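PDB 3MVG: ribosome inactivating type 1 protein from Iris hollandica, which belongs to the single-chain (type 1) ribosome-inactivating proteins, a plant family with a mixed alpha/beta fold. Local coordinates for residues Ile62-Tyr76 / Leu152-Arg164. Residues are numbered along the deposited sequence; the frame is centred on the assembly and turned at random. Where two conformers were deposited one is given.
With SO4 (sulfate ion), chain C.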
ATOM      1  N   ILE A  62      24.655   4.141  -9.257  0.50 11.94           N
ATOM      2  CA  ILE A  62      25.177   4.997  -8.181  0.50 11.33           C
ATOM      3  C   ILE A  62      24.820   4.320  -6.864  0.50 11.39           C
ATOM      4  O   ILE A  62      23.795   3.635  -6.793  0.50 11.33           O
ATOM      5  CB  ILE A  62      24.644   6.468  -8.221  0.50 11.19           C
ATOM      6  CG1 ILE A  62      23.142   6.550  -7.926  0.50 11.22           C
ATOM      7  CG2 ILE A  62      24.991   7.126  -9.536  0.50 11.77           C
ATOM      8  CD1 ILE A  62      22.822   6.835  -6.480  0.50 11.39           C
ATOM      9  N   THR A  63      25.663   4.487  -5.840  1.00 11.39           N
ATOM     10  CA  THR A  63      25.434   3.857  -4.553  1.00 11.94           C
ATOM     11  C   THR A  63      25.130   4.905  -3.510  1.00 11.55           C
ATOM     12  O   THR A  63      25.997   5.720  -3.192  1.00 12.17           O
ATOM     13  CB  THR A  63      26.636   3.014  -4.117  1.00 12.12           C
ATOM     14  OG1 THR A  63      26.903   2.032  -5.126  1.00 13.79           O
ATOM     15  CG2 THR A  63      26.361   2.307  -2.781  1.00 13.81           C
ATOM     16  N   LEU A  64      23.914   4.881  -2.979  1.00 10.99           N
ATOM     17  CA  LEU A  64      23.584   5.725  -1.841  1.00 10.92           C
ATOM     18  C   LEU A  64      24.170   5.124  -0.575  1.00 10.71           C
ATOM     19  O   LEU A  64      24.195   3.897  -0.414  1.00 11.64           O
ATOM     20  CB  LEU A  64      22.075   5.834  -1.668  1.00 11.06           C
ATOM     21  CG  LEU A  64      21.246   6.392  -2.822  1.00 11.52           C
ATOM     22  CD1 LEU A  64      19.770   6.322  -2.463  1.00 12.54           C
ATOM     23  CD2 LEU A  64      21.655   7.823  -3.136  1.00 12.09           C
ATOM     24  N   VAL A  65      24.645   5.982   0.318  1.00 10.99           N
ATOM     25  CA  VAL A  65      25.068   5.548   1.641  1.00 10.83           C
ATOM     26  C   VAL A  65      24.001   6.006   2.614  1.00 10.47           C
ATOM     27  O   VAL A  65      23.722   7.205   2.718  1.00 11.04           O
ATOM     28  CB  VAL A  65      26.440   6.135   2.027  1.00 10.66           C
ATOM     29  CG1 VAL A  65      26.899   5.584   3.378  1.00 11.75           C
ATOM     30  CG2 VAL A  65      27.469   5.851   0.932  1.00 11.29           C
ATOM     31  N   LEU A  66      23.379   5.051   3.295  0.50 10.30           N
ATOM     32  CA  LEU A  66      22.392   5.365   4.312  0.50 10.33           C
ATOM     33  C   LEU A  66      22.980   5.162   5.694  0.50 10.11           C
ATOM     34  O   LEU A  66      23.837   4.305   5.906  0.50  9.72           O
ATOM     35  CB  LEU A  66      21.134   4.510   4.140  0.50 10.29           C
ATOM     36  CG  LEU A  66      20.118   5.023   3.111  0.50 10.44           C
ATOM     37  CD1 LEU A  66      20.706   5.054   1.703  0.50 11.36           C
ATOM     38  CD2 LEU A  66      18.851   4.177   3.159  0.50 11.33           C
ATOM     39  N   ASN A  67      22.522   5.987   6.626  1.00 10.48           N
ATOM     40  CA  ASN A  67      22.763   5.778   8.035  1.00 10.46           C
ATOM     41  C   ASN A  67      21.606   4.914   8.538  1.00  9.77           C
ATOM     42  O   ASN A  67      20.445   5.303   8.442  1.00 10.11           O
ATOM     43  CB  ASN A  67      22.808   7.127   8.744  1.00 11.11           C
ATOM     44  CG  ASN A  67      23.088   7.014  10.232  1.00 12.08           C
ATOM     45  OD1 ASN A  67      23.216   5.923  10.787  1.00 12.30           O
ATOM     46  ND2 ASN A  67      23.194   8.165  10.888  1.00 14.96           N
ATOM     47  N   ARG A  68      21.913   3.725   9.044  1.00  9.93           N
ATOM     48  CA  ARG A  68      20.871   2.840   9.558  1.00 10.27           C
ATOM     49  C   ARG A  68      20.095   3.451  10.731  1.00 10.21           C
ATOM     50  O   ARG A  68      18.939   3.110  10.952  1.00 10.37           O
ATOM     51  CB  ARG A  68      21.455   1.493   9.985  1.00 10.70           C
ATOM     52  CG  ARG A  68      22.007   0.638   8.844  1.00 10.72           C
ATOM     53  CD  ARG A  68      22.706  -0.638   9.339  1.00 11.38           C
ATOM     54  NE  ARG A  68      21.784  -1.519  10.057  1.00 11.05           N
ATOM     55  CZ  ARG A  68      21.966  -2.002  11.286  1.00 11.70           C
ATOM     56  NH1 ARG A  68      23.069  -1.748  11.983  1.00 13.12           N
ATOM     57  NH2 ARG A  68      21.034  -2.787  11.811  1.00 13.01           N
ATOM     58  N   VAL A  69      20.727   4.353  11.476  1.00 10.24           N
ATOM     59  CA  VAL A  69      20.084   5.006  12.623  1.00 10.55           C
ATOM     60  C   VAL A  69      18.819   5.766  12.211  1.00 10.27           C
ATOM     61  O   VAL A  69      17.826   5.768  12.929  1.00 10.35           O
ATOM     62  CB  VAL A  69      21.088   5.931  13.382  1.00 11.18           C
ATOM     63  CG1 VAL A  69      20.424   6.668  14.543  1.00 11.76           C
ATOM     64  CG2 VAL A  69      22.268   5.121  13.884  1.00 11.74           C
ATOM     65  N   ASN A  70      18.850   6.403  11.045  1.00 10.25           N
ATOM     66  CA  ASN A  70      17.698   7.193  10.627  1.00 10.36           C
ATOM     67  C   ASN A  70      17.174   6.859   9.231  1.00 10.16           C
ATOM     68  O   ASN A  70      16.253   7.512   8.734  1.00 10.58           O
ATOM     69  CB  ASN A  70      17.970   8.701  10.784  1.00 11.07           C
ATOM     70  CG  ASN A  70      19.053   9.206   9.857  1.00 11.84           C
ATOM     71  OD1 ASN A  70      19.653   8.445   9.093  1.00 11.19           O
ATOM     72  ND2 ASN A  70      19.301  10.514   9.908  1.00 14.07           N
ATOM     73  N   ALA A  71      17.760   5.833   8.612  1.00 10.29           N
ATOM     74  CA  ALA A  71      17.389   5.381   7.256  1.00 10.76           C
ATOM     75  C   ALA A  71      17.591   6.450   6.184  1.00 10.91           C
ATOM     76  O   ALA A  71      16.992   6.374   5.109  1.00 11.83           O
ATOM     77  CB  ALA A  71      15.949   4.850   7.226  1.00 11.48           C
ATOM     78  N   TYR A  72      18.453   7.424   6.456  1.00 10.69           N
ATOM     79  CA  TYR A  72      18.598   8.587   5.584  1.00 10.78           C
ATOM     80  C   TYR A  72      19.942   8.626   4.858  1.00 10.41           C
ATOM     81  O   TYR A  72      20.943   8.088   5.316  1.00 10.66           O
ATOM     82  CB  TYR A  72      18.421   9.869   6.398  1.00 10.86           C
ATOM     83  CG  TYR A  72      17.860  11.043   5.624  1.00 11.24           C
ATOM     84  CD1 TYR A  72      18.679  12.103   5.221  1.00 11.12           C
ATOM     85  CD2 TYR A  72      16.506  11.099   5.314  1.00 10.79           C
ATOM     86  CE1 TYR A  72      18.154  13.200   4.535  1.00 11.29           C
ATOM     87  CE2 TYR A  72      15.965  12.188   4.644  1.00 11.71           C
ATOM     88  CZ  TYR A  72      16.797  13.229   4.253  1.00 11.39           C
ATOM     89  OH  TYR A  72      16.254  14.298   3.573  1.00 12.60           O
ATOM     90  N   VAL A  73      19.947   9.300   3.714  1.00 10.10           N
ATOM     91  CA  VAL A  73      21.136   9.405   2.867  1.00 10.31           C
ATOM     92  C   VAL A  73      22.168  10.343   3.490  1.00 10.11           C
ATOM     93  O   VAL A  73      21.810  11.447   3.911  1.00 10.96           O
ATOM     94  CB  VAL A  73      20.745   9.907   1.452  1.00 10.13           C
ATOM     95  CG1 VAL A  73      21.975  10.153   0.595  1.00 11.02           C
ATOM     96  CG2 VAL A  73      19.826   8.910   0.760  1.00 11.62           C
ATOM     97  N   VAL A  74      23.432   9.907   3.537  1.00 10.04           N
ATOM     98  CA  VAL A  74      24.537  10.746   4.021  1.00 10.74           C
ATOM     99  C   VAL A  74      25.590  11.027   2.941  1.00 10.44           C
ATOM    100  O   VAL A  74      26.400  11.954   3.071  1.00 10.98           O
ATOM    101  CB  VAL A  74      25.241  10.143   5.275  1.00 10.78           C
ATOM    102  CG1 VAL A  74      24.239   9.946   6.423  1.00 12.22           C
ATOM    103  CG2 VAL A  74      25.964   8.833   4.940  1.00 11.64           C
ATOM    104  N   ALA A  75      25.567  10.242   1.867  1.00 10.14           N
ATOM    105  CA  ALA A  75      26.580  10.319   0.818  1.00 10.32           C
ATOM    106  C   ALA A  75      26.128   9.474  -0.350  1.00 10.08           C
ATOM    107  O   ALA A  75      25.178   8.698  -0.233  1.00 10.33           O
ATOM    108  CB  ALA A  75      27.912   9.811   1.340  1.00 10.64           C
ATOM    109  N   TYR A  76      26.799   9.616  -1.482  1.00 10.50           N
ATOM    110  CA  TYR A  76      26.596   8.673  -2.577  1.00 10.40           C
ATOM    111  C   TYR A  76      27.894   8.487  -3.339  1.00 11.15           C
ATOM    112  O   TYR A  76      28.761   9.367  -3.322  1.00 11.24           O
ATOM    113  CB  TYR A  76      25.435   9.094  -3.514  1.00 10.71           C
ATOM    114  CG  TYR A  76      25.741  10.291  -4.372  1.00 10.20           C
ATOM    115  CD1 TYR A  76      25.437  11.580  -3.939  1.00 10.69           C
ATOM    116  CD2 TYR A  76      26.349  10.137  -5.621  1.00 10.17           C
ATOM    117  CE1 TYR A  76      25.731  12.687  -4.729  1.00 11.26           C
ATOM    118  CE2 TYR A  76      26.655  11.235  -6.411  1.00 10.81           C
ATOM    119  CZ  TYR A  76      26.347  12.507  -5.960  1.00 11.07           C
ATOM    120  OH  TYR A  76      26.638  13.618  -6.712  1.00 11.89           O
ATOM    121  N   LEU A 152      18.690  14.132  -5.551  1.00  9.30           N
ATOM    122  CA  LEU A 152      18.622  13.622  -4.186  1.00  9.67           C
ATOM    123  C   LEU A 152      17.227  13.745  -3.583  1.00  9.63           C
ATOM    124  O   LEU A 152      16.793  12.863  -2.858  1.00  9.96           O
ATOM    125  CB  LEU A 152      19.670  14.289  -3.299  1.00  9.96           C
ATOM    126  CG  LEU A 152      21.103  13.805  -3.520  1.00 10.16           C
ATOM    127  CD1 LEU A 152      22.081  14.726  -2.804  1.00 12.33           C
ATOM    128  CD2 LEU A 152      21.302  12.355  -3.082  1.00 12.10           C
ATOM    129  N   ILE A 153      16.501  14.803  -3.915  1.00  9.40           N
ATOM    130  CA  ILE A 153      15.110  14.926  -3.471  1.00 10.05           C
ATOM    131  C   ILE A 153      14.294  13.726  -3.957  1.00  9.71           C
ATOM    132  O   ILE A 153      13.508  13.147  -3.200  1.00  9.70           O
ATOM    133  CB  ILE A 153      14.485  16.255  -3.959  1.00 10.22           C
ATOM    134  CG1 ILE A 153      15.082  17.419  -3.165  1.00 10.80           C
ATOM    135  CG2 ILE A 153      12.969  16.236  -3.811  1.00 11.72           C
ATOM    136  CD1 ILE A 153      14.766  18.796  -3.734  1.00 12.71           C
ATOM    137  N   VAL A 154      14.473  13.364  -5.228  1.00  9.55           N
ATOM    138  CA  VAL A 154      13.774  12.220  -5.817  1.00  9.96           C
ATOM    139  C   VAL A 154      14.193  10.920  -5.121  1.00  9.75           C
ATOM    140  O   VAL A 154      13.349  10.140  -4.670  1.00  9.57           O
ATOM    141  CB  VAL A 154      14.026  12.133  -7.345  1.00  9.94           C
ATOM    142  CG1 VAL A 154      13.448  10.847  -7.931  1.00 10.46           C
ATOM    143  CG2 VAL A 154      13.425  13.345  -8.058  1.00 11.47           C
ATOM    144  N   LEU A 155      15.498  10.697  -5.010  1.00  9.47           N
ATOM    145  CA  LEU A 155      16.007   9.429  -4.464  1.00  9.90           C
ATOM    146  C   LEU A 155      15.722   9.256  -2.978  1.00  9.60           C
ATOM    147  O   LEU A 155      15.353   8.170  -2.550  1.00  9.50           O
ATOM    148  CB  LEU A 155      17.496   9.271  -4.755  1.00 10.85           C
ATOM    149  CG  LEU A 155      17.814   9.183  -6.250  1.00 11.89           C
ATOM    150  CD1 LEU A 155      19.310   9.113  -6.487  1.00 15.44           C
ATOM    151  CD2 LEU A 155      17.090   8.028  -6.950  1.00 15.54           C
ATOM    152  N   ILE A 156      15.879  10.325  -2.200  1.00  9.26           N
ATOM    153  CA  ILE A 156      15.553  10.276  -0.782  1.00  9.38           C
ATOM    154  C   ILE A 156      14.089   9.888  -0.582  1.00  9.43           C
ATOM    155  O   ILE A 156      13.772   9.027   0.246  1.00  9.36           O
ATOM    156  CB  ILE A 156      15.902  11.600  -0.075  1.00  9.28           C
ATOM    157  CG1 ILE A 156      17.427  11.737   0.031  1.00 10.73           C
ATOM    158  CG2 ILE A 156      15.235  11.666   1.304  1.00 10.65           C
ATOM    159  CD1 ILE A 156      17.922  13.142   0.345  1.00 11.43           C
ATOM    160  N   GLN A 157      13.194  10.488  -1.347  1.00  9.07           N
ATOM    161  CA  GLN A 157      11.788  10.154  -1.193  1.00  9.79           C
ATOM    162  C   GLN A 157      11.458   8.733  -1.621  1.00  9.38           C
ATOM    163  O   GLN A 157      10.649   8.074  -0.979  1.00  9.94           O
ATOM    164  CB  GLN A 157      10.902  11.162  -1.901  1.00 10.32           C
ATOM    165  CG  GLN A 157      10.914  12.522  -1.245  1.00 10.49           C
ATOM    166  CD  GLN A 157       9.989  13.472  -1.939  1.00 10.94           C
ATOM    167  OE1 GLN A 157       8.867  13.714  -1.487  1.00 11.56           O
ATOM    168  NE2 GLN A 157      10.432  13.992  -3.071  1.00 10.40           N
ATOM    169  N   LEU A 158      12.091   8.250  -2.686  1.00  8.95           N
ATOM    170  CA  LEU A 158      11.772   6.927  -3.227  1.00  9.33           C
ATOM    171  C   LEU A 158      12.534   5.785  -2.572  1.00  9.28           C
ATOM    172  O   LEU A 158      12.236   4.613  -2.844  1.00  9.82           O
ATOM    173  CB  LEU A 158      11.932   6.907  -4.751  1.00  9.60           C
ATOM    174  CG  LEU A 158      10.976   7.850  -5.485  1.00  9.69           C
ATOM    175  CD1 LEU A 158      11.290   7.856  -6.968  1.00 11.58           C
ATOM    176  CD2 LEU A 158       9.540   7.428  -5.256  1.00 12.35           C
ATOM    177  N   VAL A 159      13.493   6.110  -1.706  1.00  8.88           N
ATOM    178  CA  VAL A 159      14.247   5.102  -0.970  1.00  9.21           C
ATOM    179  C   VAL A 159      14.016   5.266   0.536  1.00  8.97           C
ATOM    180  O   VAL A 159      13.446   4.377   1.164  1.00  9.39           O
ATOM    181  CB  VAL A 159      15.758   5.145  -1.328  1.00  9.22           C
ATOM    182  CG1 VAL A 159      16.538   4.187  -0.462  1.00 10.37           C
ATOM    183  CG2 VAL A 159      15.957   4.817  -2.808  1.00  9.66           C
ATOM    184  N   SER A 160      14.432   6.397   1.111  1.00  9.04           N
ATOM    185  CA  SER A 160      14.301   6.608   2.563  1.00  9.35           C
ATOM    186  C   SER A 160      12.854   6.794   3.013  1.00  9.40           C
ATOM    187  O   SER A 160      12.418   6.182   3.988  1.00  9.32           O
ATOM    188  CB  SER A 160      15.123   7.813   3.005  1.00  9.67           C
ATOM    189  OG  SER A 160      16.503   7.630   2.738  1.00 10.89           O
ATOM    190  N   GLU A 161      12.106   7.654   2.328  1.00  9.36           N
ATOM    191  CA  GLU A 161      10.758   7.973   2.806  1.00  9.53           C
ATOM    192  C   GLU A 161       9.785   6.821   2.620  1.00  9.24           C
ATOM    193  O   GLU A 161       8.923   6.595   3.464  1.00  9.67           O
ATOM    194  CB  GLU A 161      10.203   9.252   2.177  1.00 10.27           C
ATOM    195  CG  GLU A 161      11.036  10.520   2.427  1.00 10.99           C
ATOM    196  CD  GLU A 161      11.033  11.026   3.859  1.00 12.96           C
ATOM    197  OE1 GLU A 161      10.461  10.370   4.758  1.00 15.18           O
ATOM    198  OE2 GLU A 161      11.613  12.107   4.074  1.00 14.09           O
ATOM    199  N   THR A 162       9.901   6.106   1.503  1.00  9.34           N
ATOM    200  CA  THR A 162       9.099   4.901   1.282  1.00  9.08           C
ATOM    201  C   THR A 162       9.493   3.763   2.241  1.00  9.05           C
ATOM    202  O   THR A 162       8.631   2.995   2.671  1.00  9.53           O
ATOM    203  CB  THR A 162       9.211   4.433  -0.167  1.00  9.37           C
ATOM    204  OG1 THR A 162      10.597   4.332  -0.483  1.00  9.91           O
ATOM    205  CG2 THR A 162       8.529   5.417  -1.128  1.00 10.11           C
ATOM    206  N   ALA A 163      10.779   3.657   2.580  1.00  8.54           N
ATOM    207  CA  ALA A 163      11.185   2.692   3.609  1.00  8.87           C
ATOM    208  C   ALA A 163      10.513   3.045   4.949  1.00  8.52           C
ATOM    209  O   ALA A 163      10.046   2.167   5.664  1.00  8.96           O
ATOM    210  CB  ALA A 163      12.701   2.675   3.777  1.00  9.30           C
ATOM    211  N   ARG A 164      10.460   4.338   5.279  1.00  8.77           N
ATOM    212  CA  ARG A 164       9.865   4.804   6.537  1.00  9.12           C
ATOM    213  C   ARG A 164       8.347   4.674   6.558  1.00  9.47           C
ATOM    214  O   ARG A 164       7.771   4.400   7.614  1.00  9.44           O
ATOM    215  CB  ARG A 164      10.237   6.259   6.792  1.00 10.11           C
ATOM    216  CG  ARG A 164      11.692   6.495   7.131  1.00  9.72           C
ATOM    217  CD  ARG A 164      11.926   7.983   7.149  1.00 10.19           C
ATOM    218  NE  ARG A 164      13.269   8.353   7.577  1.00 10.58           N
ATOM    219  CZ  ARG A 164      13.705   9.608   7.629  1.00 11.41           C
ATOM    220  NH1 ARG A 164      12.917  10.607   7.264  1.00 13.65           N
ATOM    221  NH2 ARG A 164      14.932   9.857   8.047  1.00 10.96           N
TER
HETATM  222  S   SO4 C 276      22.311  -3.200  15.513  0.50345.56           S
HETATM  223  O1  SO4 C 276      23.475  -2.742  14.858  0.50345.56           O
HETATM  224  O2  SO4 C 276      21.600  -2.286  16.320  0.50345.56           O
HETATM  225  O3  SO4 C 276      21.364  -3.579  14.582  0.50345.57           O
HETATM  226  O4  SO4 C 276      22.753  -4.371  16.255  0.50345.57           O
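S160 and R164, one helical turn apart, hold the end of the hairpin 62-76 by two adjacent carbonyls. S160 OG donates to A71 O at 2.7 Å, in the carbonyl plane and on a lone pair. R164 runs extended from CG to NE, and its NH2 gives N70 O a nearly straight bond of 2.8 Å (166°). The bond from NE to the same oxygen is weak. N70 O thus lies at the guanidinium edge, which limits rotation of that group.

The Y72 ring crosses the R164 guanidinium obliquely, with the planes 24° apart. CD2 of Y72 comes to 3.4 Å from NH2 of R164. Packing is also close beside I156, where CG2 meets Y72 CE2 at 3.5 Å. CG1 of I156 turns instead to V73 CG2, at 3.8 Å. With chi1 at -71°, CG1 lies beside the backbone N and CG2 anti to it, which points one branch at V73 and the other at Y72. Y72 OH bonds to G106 O.

Packing along strand 62-67 is looser and mostly apolar. L64 CD1 and V159 CG2 meet tip to tip at 4.1 Å, and I62 CD1 and L155 CD1 meet the same way at 4.2 Å. The more solvent-accessible side is the turn, where R68 binds a sulfate ion through NH1 and NH2. A71 and Y72 form a G1 bulge opposite N67.

Helix 146-164 packs against strands 61-67 and 72-78, neighbouring antiparallel strands in the middle of the mixed sheet. Strand 49-55 pairs with strand 61-67; helix 13-27 touches A71 and V159, and helix 108-115 touches I156.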